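Local coordinates for protein putative esterase/lipase/thioesterase (Silicibacter sp., PDB 2PBL) that probably hydrolyses ester or thioester bonds as a member of the alpha/beta-hydrolase fold, its natural substrate being unknown, at residues Arg40-Tyr45 against Lys52-Leu57; Gly60-Leu65 against Gly93-Met98; Ser167-Leu172 against Pro217-Gln222; Val209-Ala214 against His234-Glu239. One frame throughout, in Å; residues are numbered along the deposited sequence.

In the fold
All four contacts belong to one alpha/beta-hydrolase chain, and three of them join strands of its central sheet. Interaction 1 is the hairpin at one edge and interaction 4 the strand pair at the other, their centres about 30 Å apart. Interaction 2 adjoins interaction 1, since strand 94-99 is the next neighbour of strand 52-56: Phe56 O lies 2.8 Å from Val96 N. Interaction 3 meets interaction 4, with Ser167 N 2.7 Å from Trp210 O, and helix 217-230 links the two strands of interaction 4. Both touch the probable Ser137-His242-Glu215 triad, and the Phe219 side chain of interaction 3 is about 6 Å from a bound unidentified molecule; interactions 1 and 2 lie on the far side of the molecule from interaction 3.

Interaction 1: Arg40-Tyr45 against Lys52-Leu57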
loop_
_atom_site.group_PDB
_atom_site.type_symbol
_atom_site.label_atom_id
_atom_site.label_comp_id
_atom_site.label_asym_id
_atom_site.label_seq_id
_atom_site.Cartn_x
_atom_site.Cartn_y
_atom_site.Cartn_z
ATOM N N ARG A 40 12.767 7.438 -12.602
ATOM C CA ARG A 40 13.991 7.334 -11.787
ATOM C C ARG A 40 13.949 5.996 -11.000
ATOM O O ARG A 40 13.402 5.913 -9.901
ATOM C CB ARG A 40 14.094 8.519 -10.854
ATOM C CG ARG A 40 14.255 9.847 -11.559
ATOM C CD ARG A 40 14.340 11.025 -10.540
ATOM N NE ARG A 40 15.442 10.877 -9.574
ATOM C CZ ARG A 40 15.636 11.663 -8.513
ATOM N NH1 ARG A 40 14.809 12.678 -8.256
ATOM N NH2 ARG A 40 16.665 11.438 -7.709
ATOM N N LEU A 41 14.519 4.945 -11.565
ATOM C CA LEU A 41 14.370 3.630 -10.973
ATOM C C LEU A 41 15.396 3.307 -9.899
ATOM O O LEU A 41 16.489 3.858 -9.898
ATOM C CB LEU A 41 14.444 2.567 -12.064
ATOM C CG LEU A 41 13.465 2.729 -13.229
ATOM C CD1 LEU A 41 13.676 1.616 -14.227
ATOM C CD2 LEU A 41 12.040 2.724 -12.761
ATOM N N ASN A 42 15.033 2.423 -8.973
ATOM C CA ASN A 42 15.998 1.940 -7.992
ATOM C C ASN A 42 16.777 2.963 -7.190
ATOM O O ASN A 42 17.987 2.821 -6.935
ATOM C CB ASN A 42 16.935 0.933 -8.678
ATOM C CG ASN A 42 16.183 -0.256 -9.147
ATOM O OD1 ASN A 42 15.598 -0.982 -8.335
ATOM N ND2 ASN A 42 16.120 -0.447 -10.459
ATOM N N LEU A 43 16.072 3.990 -6.755
ATOM C CA LEU A 43 16.653 4.952 -5.867
ATOM C C LEU A 43 16.729 4.258 -4.507
ATOM O O LEU A 43 15.835 3.519 -4.153
ATOM C CB LEU A 43 15.798 6.199 -5.807
ATOM C CG LEU A 43 15.651 7.051 -7.070
ATOM C CD1 LEU A 43 14.853 8.332 -6.767
ATOM C CD2 LEU A 43 17.008 7.395 -7.698
ATOM N N SER A 44 17.803 4.478 -3.757
ATOM C CA SER A 44 17.971 3.827 -2.467
ATOM C C SER A 44 17.334 4.590 -1.335
ATOM O O SER A 44 17.377 5.814 -1.303
ATOM C CB SER A 44 19.461 3.633 -2.095
ATOM O OG SER A 44 20.003 2.485 -2.723
ATOM N N TYR A 45 16.719 3.863 -0.413
ATOM C CA TYR A 45 16.286 4.475 0.849
ATOM C C TYR A 45 17.034 3.811 2.007
ATOM O O TYR A 45 16.921 4.228 3.157
ATOM C CB TYR A 45 14.767 4.441 1.065
ATOM C CG TYR A 45 14.136 3.066 1.280
ATOM C CD1 TYR A 45 14.178 2.433 2.534
ATOM C CD2 TYR A 45 13.460 2.425 0.254
ATOM C CE1 TYR A 45 13.602 1.212 2.731
ATOM C CE2 TYR A 45 12.847 1.192 0.460
ATOM C CZ TYR A 45 12.924 0.586 1.673
ATOM O OH TYR A 45 12.313 -0.631 1.813
ATOM N N LYS A 52 14.896 -0.066 -1.927
ATOM C CA LYS A 52 14.870 0.751 -3.101
ATOM C C LYS A 52 13.457 1.191 -3.402
ATOM O O LYS A 52 12.523 0.508 -2.986
ATOM C CB LYS A 52 15.274 -0.092 -4.301
ATOM C CG LYS A 52 16.561 -0.866 -4.200
ATOM C CD LYS A 52 17.753 -0.010 -4.365
ATOM C CE LYS A 52 19.001 -0.913 -4.355
ATOM N NZ LYS A 52 20.254 -0.159 -4.269
ATOM N N PHE A 53 13.339 2.309 -4.117
ATOM C CA PHE A 53 12.078 2.793 -4.637
ATOM C C PHE A 53 12.249 3.375 -6.018
ATOM O O PHE A 53 13.336 3.814 -6.407
ATOM C CB PHE A 53 11.391 3.815 -3.718
ATOM C CG PHE A 53 12.099 5.143 -3.584
ATOM C CD1 PHE A 53 13.185 5.301 -2.729
ATOM C CD2 PHE A 53 11.625 6.262 -4.242
ATOM C CE1 PHE A 53 13.827 6.525 -2.615
ATOM C CE2 PHE A 53 12.239 7.509 -4.103
ATOM C CZ PHE A 53 13.342 7.633 -3.269
ATOM N N ASP A 54 11.155 3.312 -6.766
ATOM C CA ASP A 54 11.073 3.901 -8.074
ATOM C C ASP A 54 10.324 5.237 -7.894
ATOM O O ASP A 54 9.404 5.370 -7.076
ATOM C CB ASP A 54 10.360 2.995 -9.059
ATOM C CG ASP A 54 11.173 1.733 -9.436
ATOM O OD1 ASP A 54 12.404 1.639 -9.227
ATOM O OD2 ASP A 54 10.535 0.808 -9.958
ATOM N N LEU A 55 10.793 6.236 -8.614
ATOM C CA LEU A 55 10.204 7.557 -8.617
ATOM C C LEU A 55 9.861 7.956 -10.052
ATOM O O LEU A 55 10.744 8.088 -10.924
ATOM C CB LEU A 55 11.133 8.568 -7.977
ATOM C CG LEU A 55 10.604 9.974 -7.781
ATOM C CD1 LEU A 55 9.340 10.010 -6.890
ATOM C CD2 LEU A 55 11.702 10.804 -7.139
ATOM N N PHE A 56 8.567 8.101 -10.273
ATOM C CA PHE A 56 8.016 8.489 -11.558
ATOM C C PHE A 56 7.607 9.952 -11.503
ATOM O O PHE A 56 6.767 10.351 -10.693
ATOM C CB PHE A 56 6.850 7.579 -11.968
ATOM C CG PHE A 56 7.221 6.125 -11.940
ATOM C CD1 PHE A 56 8.142 5.627 -12.845
ATOM C CD2 PHE A 56 6.723 5.278 -10.963
ATOM C CE1 PHE A 56 8.546 4.319 -12.778
ATOM C CE2 PHE A 56 7.137 3.956 -10.902
ATOM C CZ PHE A 56 8.027 3.489 -11.814
ATOM N N LEU A 57 8.169 10.733 -12.422
ATOM C CA LEU A 57 7.959 12.179 -12.456
ATOM C C LEU A 57 6.972 12.545 -13.519
ATOM O O LEU A 57 7.019 11.937 -14.608
ATOM C CB LEU A 57 9.270 12.875 -12.798
ATOM C CG LEU A 57 10.410 12.546 -11.842
ATOM C CD1 LEU A 57 11.702 13.097 -12.323
ATOM C CD2 LEU A 57 10.122 13.028 -10.431
HETATM O O HOH W 1 20.069 2.503 -5.307
#
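Arg40-Tyr45 and Lys52-Leu57 run antiparallel, their strand axes 4.3 Å apart, as the two arms of the beta hairpin at one edge of the sheet. Arg40 and Leu55 exchange two backbone hydrogen bonds, as do Leu43 and Phe53. Between these pairs the register slips by one at a G1 beta bulge, where Asn42 and Leu43 both face Phe53. Asn42 N turns instead to a side chain, giving a nearly straight 2.8 Å bond to Asp54 OD1, which also forms a salt bridge with Lys79. Leu43 lays CB over one face of the Phe53 ring, 3.9 Å from its centroid. CG of Phe53 sits between its own backbone N and carbonyl carbon (chi1 68°), which swings the ring under Leu43 and brings CD1 within 4.2 Å of Tyr45 CD2. Replacing Phe53 by alanine is likely to leave Leu43 CB without the ring beneath it and to open a gap beside Tyr45. Beyond, Leu43 CD1 sits over one face of the Arg40 guanidinium, toward its rim, and NH1 forms a salt bridge with Glu126. At the turn end a water accepts from Lys52 NZ at 2.9 Å and donates to Asn42 O. The bulge thus has its extra amide satisfied by a carboxylate, whose charge Lys79 probably offsets.

Interaction 2: Gly60-Leu65 against Gly93-Met98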
loop_
_atom_site.group_PDB
_atom_site.type_symbol
_atom_site.label_atom_id
_atom_site.label_comp_id
_atom_site.label_asym_id
_atom_site.label_seq_id
_atom_site.Cartn_x
_atom_site.Cartn_y
_atom_site.Cartn_z
ATOM N N GLY A 60 5.327 18.327 -15.832
ATOM C CA GLY A 60 5.656 19.647 -15.261
ATOM C C GLY A 60 6.223 19.544 -13.850
ATOM O O GLY A 60 6.654 18.480 -13.409
ATOM N N THR A 61 6.224 20.664 -13.151
ATOM C CA THR A 61 6.580 20.711 -11.728
ATOM C C THR A 61 5.553 19.883 -10.936
ATOM O O THR A 61 4.356 20.075 -11.069
ATOM C CB THR A 61 6.545 22.129 -11.215
ATOM O OG1 THR A 61 7.565 22.875 -11.887
ATOM C CG2 THR A 61 6.802 22.164 -9.709
ATOM N N PRO A 62 6.015 18.903 -10.185
ATOM C CA PRO A 62 5.046 18.087 -9.463
ATOM C C PRO A 62 4.190 18.886 -8.488
ATOM O O PRO A 62 4.701 19.791 -7.819
ATOM C CB PRO A 62 5.943 17.066 -8.735
ATOM C CG PRO A 62 7.194 17.044 -9.498
ATOM C CD PRO A 62 7.391 18.420 -9.998
ATOM N N VAL A 63 2.897 18.585 -8.446
ATOM C CA VAL A 63 1.990 19.222 -7.512
ATOM C C VAL A 63 2.119 18.613 -6.111
ATOM O O VAL A 63 1.498 19.101 -5.140
ATOM C CB VAL A 63 0.480 19.105 -7.925
ATOM C CG1 VAL A 63 0.236 19.652 -9.316
ATOM C CG2 VAL A 63 -0.044 17.703 -7.806
ATOM N N GLY A 64 2.867 17.515 -6.017
ATOM C CA GLY A 64 3.030 16.815 -4.781
ATOM C C GLY A 64 3.507 15.405 -5.032
ATOM O O GLY A 64 3.763 14.999 -6.188
ATOM N N LEU A 65 3.558 14.649 -3.935
ATOM C CA LEU A 65 4.049 13.283 -3.934
ATOM C C LEU A 65 3.021 12.260 -3.533
ATOM O O LEU A 65 2.364 12.394 -2.495
ATOM C CB LEU A 65 5.206 13.153 -2.936
ATOM C CG LEU A 65 5.701 11.750 -2.626
ATOM C CD1 LEU A 65 6.346 11.111 -3.878
ATOM C CD2 LEU A 65 6.687 11.755 -1.493
ATOM N N GLY A 93 -0.457 15.465 -12.290
ATOM C CA GLY A 93 0.719 16.230 -11.905
ATOM C C GLY A 93 1.456 15.807 -10.648
ATOM O O GLY A 93 2.321 16.537 -10.188
ATOM N N TRP A 94 1.139 14.626 -10.113
ATOM C CA TRP A 94 1.818 14.099 -8.937
ATOM C C TRP A 94 3.032 13.280 -9.330
ATOM O O TRP A 94 3.004 12.545 -10.327
ATOM C CB TRP A 94 0.876 13.170 -8.171
ATOM C CG TRP A 94 -0.248 13.911 -7.560
ATOM C CD1 TRP A 94 -1.341 14.379 -8.200
ATOM C CD2 TRP A 94 -0.357 14.337 -6.206
ATOM N NE1 TRP A 94 -2.155 15.057 -7.338
ATOM C CE2 TRP A 94 -1.586 15.037 -6.092
ATOM C CE3 TRP A 94 0.442 14.172 -5.063
ATOM C CZ2 TRP A 94 -2.011 15.607 -4.898
ATOM C CZ3 TRP A 94 0.003 14.717 -3.874
ATOM C CH2 TRP A 94 -1.197 15.442 -3.795
ATOM N N ALA A 95 4.096 13.396 -8.550
ATOM C CA ALA A 95 5.222 12.462 -8.692
ATOM C C ALA A 95 4.774 11.218 -7.951
ATOM O O ALA A 95 4.019 11.298 -6.998
ATOM C CB ALA A 95 6.493 12.997 -8.095
ATOM N N VAL A 96 5.227 10.053 -8.369
ATOM C CA VAL A 96 4.760 8.834 -7.734
ATOM C C VAL A 96 5.903 7.931 -7.290
ATOM O O VAL A 96 6.728 7.521 -8.102
ATOM C CB VAL A 96 3.800 8.060 -8.709
ATOM C CG1 VAL A 96 3.355 6.738 -8.100
ATOM C CG2 VAL A 96 2.609 8.940 -9.065
ATOM N N ALA A 97 5.941 7.604 -5.994
ATOM C CA ALA A 97 6.976 6.754 -5.475
ATOM C C ALA A 97 6.421 5.381 -5.162
ATOM O O ALA A 97 5.350 5.286 -4.570
ATOM C CB ALA A 97 7.605 7.376 -4.192
HETATM N N MSE A 98 7.204 4.343 -5.419
HETATM C CA MSE A 98 6.824 2.976 -5.119
HETATM C C MSE A 98 7.956 2.193 -4.464
HETATM O O MSE A 98 8.889 1.805 -5.106
HETATM C CB MSE A 98 6.333 2.262 -6.373
HETATM C CG MSE A 98 4.965 2.747 -6.768
HETATM SE SE MSE A 98 4.274 1.794 -8.344
HETATM C CE MSE A 98 2.598 2.641 -8.559
HETATM O O HOH W 2 2.727 18.848 -12.775
#
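Val63 sets its CG2 methyl squarely over the five-membered ring of Trp94, 3.4 Å from the centroid and 10° off the normal, in a CH-pi contact where the two side chains cross at about a right angle. With chi1 at -56°, CG1 stands opposite the carbonyl carbon and CG2 is the branch left to cover the indole. The six-membered ring of the indole comes up close to the next peptide, CE3 lying 3.3 Å from Gly64 C. A CB on Gly64 would collide with Trp94 CZ3, and at the residue's backbone angles it would also be jammed against the carbonyl O of Val63. On the other face of the sheet Leu65 CD1 reaches Ala97 CB at 4.0 Å, and Pro62 CB approaches Ala95 CB; Ile127 and Ala123 cover this side.

Outward come the backbone bonds. Ala95 N meets Gly64 O almost head-on at 2.9 Å, joining strands 64-69 and 94-99, the parallel pair of a beta-alpha-beta unit. Gly93, which follows helix 87-91 with the positive phi of a Schellman motif, turns its carbonyl to Val63 N at 2.7 Å, the donor tilted from the carbonyl plane. A water donates to Thr61 O at 2.7 Å and only weakly to Gly93 O. The lack of a side chain at Gly64 thus lets the backbone lie against a bulky indole, while the Gly93 carbonyl ties the helix end to Val63.

Interaction 3: Ser167-Leu172 against Pro217-Gln222; sequences SPLSDL and PAFLDQ
Gln222 carries most of the polar contact, offering its side-chain amide to the backbone of Ser170 and Asp171. OE1 accepts twice: Asp171 N comes in the carbonyl plane on a lone pair at 2.9 Å, whereas Ser170 N, at 2.8 Å, stands 40° out of that plane. On the other side of the amide NE2 donates to Asp171 O at 3.0 Å, with the acceptor nearly in the amide plane, and is also hydrogen-bonded to Tyr8 OH. The bend at chi2 (-76°) folds the chain back so that the amide faces the loop. A leucine here would probably leave the two backbone amides and Asp171 O without their partner and set the loop free to shift against the helix. The hydroxyl of Ser170 adds a short bond of its own, OG giving its proton to Gln222 O at 2.6 Å, in the plane and on a lone pair of that carbonyl.

This loop leaves strand 160-166 of the alpha/beta-hydrolase sheet and leans on the first turns of helix 217-230, beside the probable catalytic triad: Ser167 OG bonds to Glu215, and the Phe219 ring meets that of His242.

A water bridges the backbones, donating to Pro168 O at 2.8 Å and to Phe219 O at 2.6 Å.

Phe219 carries the ring contacts: Ser167 O lies at the edge, near the ring plane, 3.6 Å from CD2, and the apolar partner is Leu169, whose CD2 comes obliquely to 4.0 Å from Phe219 CE2.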
loop_
_atom_site.group_PDB
_atom_site.type_symbol
_atom_site.label_atom_id
_atom_site.label_comp_id
_atom_site.label_asym_id
_atom_site.label_seq_id
_atom_site.Cartn_x
_atom_site.Cartn_y
_atom_site.Cartn_z
ATOM N N SER A 167 -8.150 -2.181 0.497
ATOM C CA SER A 167 -8.267 -3.550 0.976
ATOM C C SER A 167 -7.197 -3.836 2.035
ATOM O O SER A 167 -6.454 -4.820 1.951
ATOM C CB SER A 167 -8.139 -4.497 -0.205
ATOM O OG SER A 167 -8.953 -4.039 -1.293
ATOM N N PRO A 168 -7.148 -2.989 3.089
ATOM C CA PRO A 168 -6.112 -3.156 4.091
ATOM C C PRO A 168 -6.289 -4.314 5.107
ATOM O O PRO A 168 -7.400 -4.818 5.364
ATOM C CB PRO A 168 -6.221 -1.856 4.896
ATOM C CG PRO A 168 -7.721 -1.546 4.826
ATOM C CD PRO A 168 -8.021 -1.830 3.373
ATOM N N LEU A 169 -5.166 -4.731 5.651
ATOM C CA LEU A 169 -5.165 -5.549 6.865
ATOM C C LEU A 169 -5.047 -4.553 8.025
ATOM O O LEU A 169 -3.967 -3.935 8.204
ATOM C CB LEU A 169 -4.003 -6.522 6.846
ATOM C CG LEU A 169 -4.342 -7.484 5.681
ATOM C CD1 LEU A 169 -3.193 -7.969 4.889
ATOM C CD2 LEU A 169 -5.186 -8.622 6.255
ATOM N N SER A 170 -6.097 -4.447 8.848
ATOM C CA SER A 170 -6.142 -3.476 9.946
ATOM C C SER A 170 -5.977 -4.052 11.342
ATOM O O SER A 170 -5.624 -3.329 12.298
ATOM C CB SER A 170 -7.432 -2.677 9.878
ATOM O OG SER A 170 -8.555 -3.509 10.077
ATOM N N ASP A 171 -6.236 -5.358 11.438
ATOM C CA ASP A 171 -6.144 -6.081 12.666
ATOM C C ASP A 171 -5.367 -7.312 12.271
ATOM O O ASP A 171 -5.825 -8.120 11.428
ATOM C CB ASP A 171 -7.551 -6.403 13.154
ATOM C CG ASP A 171 -7.561 -7.046 14.536
ATOM O OD1 ASP A 171 -6.501 -7.481 15.030
ATOM O OD2 ASP A 171 -8.648 -7.125 15.109
ATOM N N LEU A 172 -4.143 -7.419 12.776
ATOM C CA LEU A 172 -3.346 -8.586 12.456
ATOM C C LEU A 172 -3.603 -9.812 13.346
ATOM O O LEU A 172 -3.089 -10.878 13.048
ATOM C CB LEU A 172 -1.869 -8.224 12.492
ATOM C CG LEU A 172 -1.452 -7.023 11.616
ATOM C CD1 LEU A 172 0.115 -6.963 11.566
ATOM C CD2 LEU A 172 -2.017 -7.059 10.225
ATOM N N PRO A 217 -15.065 -12.066 2.551
ATOM C CA PRO A 217 -15.637 -11.521 3.773
ATOM C C PRO A 217 -14.596 -10.965 4.777
ATOM O O PRO A 217 -14.842 -9.911 5.386
ATOM C CB PRO A 217 -16.348 -12.738 4.364
ATOM C CG PRO A 217 -16.814 -13.450 3.194
ATOM C CD PRO A 217 -15.720 -13.354 2.200
ATOM N N ALA A 218 -13.484 -11.679 4.935
ATOM C CA ALA A 218 -12.376 -11.261 5.830
ATOM C C ALA A 218 -11.875 -9.838 5.475
ATOM O O ALA A 218 -11.616 -9.029 6.358
ATOM C CB ALA A 218 -11.251 -12.227 5.707
ATOM N N PHE A 219 -11.728 -9.554 4.190
ATOM C CA PHE A 219 -11.276 -8.218 3.755
ATOM C C PHE A 219 -12.321 -7.136 3.926
ATOM O O PHE A 219 -11.969 -5.988 4.220
ATOM C CB PHE A 219 -10.658 -8.228 2.363
ATOM C CG PHE A 219 -9.250 -8.741 2.377
ATOM C CD1 PHE A 219 -8.983 -10.112 2.301
ATOM C CD2 PHE A 219 -8.187 -7.872 2.567
ATOM C CE1 PHE A 219 -7.678 -10.575 2.345
ATOM C CE2 PHE A 219 -6.882 -8.348 2.654
ATOM C CZ PHE A 219 -6.624 -9.681 2.532
ATOM N N LEU A 220 -13.590 -7.473 3.720
ATOM C CA LEU A 220 -14.647 -6.539 4.003
ATOM C C LEU A 220 -14.664 -6.215 5.500
ATOM O O LEU A 220 -14.865 -5.052 5.904
ATOM C CB LEU A 220 -16.006 -7.108 3.537
ATOM C CG LEU A 220 -16.168 -7.224 2.032
ATOM C CD1 LEU A 220 -17.476 -7.945 1.716
ATOM C CD2 LEU A 220 -16.142 -5.857 1.380
ATOM N N ASP A 221 -14.415 -7.223 6.327
ATOM C CA ASP A 221 -14.350 -7.034 7.775
ATOM C C ASP A 221 -13.137 -6.160 8.179
ATOM O O ASP A 221 -13.269 -5.194 8.923
ATOM C CB ASP A 221 -14.267 -8.387 8.498
ATOM C CG ASP A 221 -15.542 -9.206 8.335
ATOM O OD1 ASP A 221 -16.525 -8.615 7.849
ATOM O OD2 ASP A 221 -15.542 -10.431 8.633
ATOM N N GLN A 222 -11.981 -6.522 7.661
ATOM C CA GLN A 222 -10.757 -5.766 7.910
ATOM C C GLN A 222 -10.960 -4.272 7.564
ATOM O O GLN A 222 -10.471 -3.398 8.274
ATOM C CB GLN A 222 -9.592 -6.360 7.098
ATOM C CG GLN A 222 -9.067 -7.706 7.594
ATOM C CD GLN A 222 -8.202 -7.613 8.831
ATOM O OE1 GLN A 222 -7.897 -6.529 9.324
ATOM N NE2 GLN A 222 -7.824 -8.766 9.356
HETATM O O HOH W 3 -9.755 -4.729 3.820
#

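Interaction 4: Val209-Ala214 against His234-Glu239; sequences VWVGGA and HVIAFE
Strands 206-212 and 233-237 are the two parallel strands of a beta-alpha-beta unit, crossed over by helix 217-230, and the second of them is the outermost strand at this end of the alpha/beta-hydrolase sheet. Val209-Ala214 and His234-Glu239 stay in step, each residue of the first strand facing one of the second. Four backbone bonds stitch them: Val235 N to Val209 O (2.8 Å), Val211 N to Val235 O, Ala237 N to Val211 O, and Gly213 N to Ala237 O, the last reaching just past the strand. Glu215, a probable triad member, accepts from Gly212 N. On one face the Trp210 indole turns a face to Val235 in a CH-pi contact, CG1 3.6 Å from the centroid of the six-membered ring. Both groups swing out opposite their backbone nitrogens (chi1 -170° and 176°), which sends them the same way; Ala237 CB touches NE1 of the indole at 3.6 Å, and helix 255-261 packs on the tryptophan. Across the sheet, His234 puts its edge to the first strand, CD2 lying 3.5 Å from Val209 O in the plane of the imidazole and NE2 3.8 Å from Val211 CG1. Beyond it Ile236 CG2 presses on the bare backbone of Gly213, 3.4 Å from its CA.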
loop_
_atom_site.group_PDB
_atom_site.type_symbol
_atom_site.label_atom_id
_atom_site.label_comp_id
_atom_site.label_asym_id
_atom_site.label_seq_id
_atom_site.Cartn_x
_atom_site.Cartn_y
_atom_site.Cartn_z
ATOM N N VAL A 209 -10.987 4.300 3.494
ATOM C CA VAL A 209 -10.774 2.870 3.336
ATOM C C VAL A 209 -11.560 2.433 2.106
ATOM O O VAL A 209 -12.770 2.625 1.986
ATOM C CB VAL A 209 -11.158 2.082 4.581
ATOM C CG1 VAL A 209 -10.785 0.595 4.404
ATOM C CG2 VAL A 209 -10.479 2.674 5.789
ATOM N N TRP A 210 -10.826 1.871 1.168
ATOM C CA TRP A 210 -11.368 1.508 -0.132
ATOM C C TRP A 210 -11.285 -0.000 -0.242
ATOM O O TRP A 210 -10.225 -0.577 -0.168
ATOM C CB TRP A 210 -10.529 2.216 -1.203
ATOM C CG TRP A 210 -11.072 2.145 -2.552
ATOM C CD1 TRP A 210 -11.119 1.036 -3.359
ATOM C CD2 TRP A 210 -11.710 3.196 -3.267
ATOM N NE1 TRP A 210 -11.727 1.355 -4.537
ATOM C CE2 TRP A 210 -12.115 2.669 -4.505
ATOM C CE3 TRP A 210 -11.979 4.546 -2.982
ATOM C CZ2 TRP A 210 -12.753 3.449 -5.488
ATOM C CZ3 TRP A 210 -12.628 5.311 -3.940
ATOM C CH2 TRP A 210 -12.989 4.763 -5.190
ATOM N N VAL A 211 -12.412 -0.652 -0.461
ATOM C CA VAL A 211 -12.401 -2.113 -0.543
ATOM C C VAL A 211 -13.337 -2.611 -1.627
ATOM O O VAL A 211 -14.335 -1.989 -1.901
ATOM C CB VAL A 211 -12.759 -2.705 0.834
ATOM C CG1 VAL A 211 -14.192 -2.387 1.247
ATOM C CG2 VAL A 211 -12.505 -4.198 0.868
ATOM N N GLY A 212 -13.008 -3.732 -2.249
ATOM C CA GLY A 212 -13.854 -4.253 -3.310
ATOM C C GLY A 212 -15.086 -4.971 -2.800
ATOM O O GLY A 212 -15.018 -5.776 -1.866
ATOM N N GLY A 213 -16.226 -4.662 -3.412
ATOM C CA GLY A 213 -17.511 -5.244 -3.040
ATOM C C GLY A 213 -17.616 -6.765 -3.111
ATOM O O GLY A 213 -18.334 -7.381 -2.317
ATOM N N ALA A 214 -16.885 -7.349 -4.038
ATOM C CA ALA A 214 -16.868 -8.792 -4.239
ATOM C C ALA A 214 -15.711 -9.448 -3.523
ATOM O O ALA A 214 -15.362 -10.555 -3.870
ATOM C CB ALA A 214 -16.787 -9.098 -5.763
ATOM N N HIS A 234 -15.349 5.497 3.951
ATOM C CA HIS A 234 -15.419 4.120 3.517
ATOM C C HIS A 234 -16.065 4.024 2.163
ATOM O O HIS A 234 -17.180 4.451 2.018
ATOM C CB HIS A 234 -16.270 3.352 4.536
ATOM C CG HIS A 234 -16.287 1.865 4.337
ATOM N ND1 HIS A 234 -17.178 1.050 5.008
ATOM C CD2 HIS A 234 -15.475 1.032 3.621
ATOM C CE1 HIS A 234 -16.933 -0.212 4.700
ATOM N NE2 HIS A 234 -15.907 -0.255 3.865
ATOM N N VAL A 235 -15.345 3.436 1.203
ATOM C CA VAL A 235 -15.833 3.181 -0.142
ATOM C C VAL A 235 -15.818 1.684 -0.481
ATOM O O VAL A 235 -14.773 1.003 -0.356
ATOM C CB VAL A 235 -15.032 3.913 -1.183
ATOM C CG1 VAL A 235 -15.536 3.538 -2.593
ATOM C CG2 VAL A 235 -15.146 5.443 -0.990
ATOM N N ILE A 236 -16.970 1.175 -0.931
ATOM C CA ILE A 236 -17.043 -0.208 -1.438
ATOM C C ILE A 236 -17.130 -0.142 -2.978
ATOM O O ILE A 236 -18.136 0.314 -3.534
ATOM C CB ILE A 236 -18.207 -0.951 -0.823
ATOM C CG1 ILE A 236 -17.986 -1.022 0.676
ATOM C CG2 ILE A 236 -18.314 -2.397 -1.366
ATOM C CD1 ILE A 236 -19.063 -1.680 1.363
ATOM N N ALA A 237 -16.068 -0.554 -3.667
ATOM C CA ALA A 237 -15.995 -0.489 -5.123
ATOM C C ALA A 237 -16.852 -1.600 -5.756
ATOM O O ALA A 237 -16.586 -2.798 -5.552
ATOM C CB ALA A 237 -14.550 -0.628 -5.570
ATOM N N PHE A 238 -17.882 -1.192 -6.500
ATOM C CA PHE A 238 -18.847 -2.141 -7.085
ATOM C C PHE A 238 -18.224 -3.358 -7.772
ATOM O O PHE A 238 -17.474 -3.230 -8.728
ATOM C CB PHE A 238 -19.759 -1.419 -8.053
ATOM C CG PHE A 238 -20.762 -2.320 -8.701
ATOM C CD1 PHE A 238 -21.898 -2.725 -7.991
ATOM C CD2 PHE A 238 -20.574 -2.773 -10.012
ATOM C CE1 PHE A 238 -22.851 -3.574 -8.587
ATOM C CE2 PHE A 238 -21.517 -3.620 -10.615
ATOM C CZ PHE A 238 -22.657 -4.018 -9.896
ATOM N N GLU A 239 -18.528 -4.536 -7.240
ATOM C CA GLU A 239 -18.103 -5.836 -7.794
ATOM C C GLU A 239 -16.618 -6.065 -7.971
ATOM O O GLU A 239 -16.223 -7.016 -8.605
ATOM C CB GLU A 239 -18.852 -6.141 -9.100
ATOM C CG GLU A 239 -20.331 -6.277 -8.917
ATOM C CD GLU A 239 -20.772 -7.408 -7.997
ATOM O OE1 GLU A 239 -19.956 -8.269 -7.635
ATOM O OE2 GLU A 239 -21.974 -7.455 -7.653
#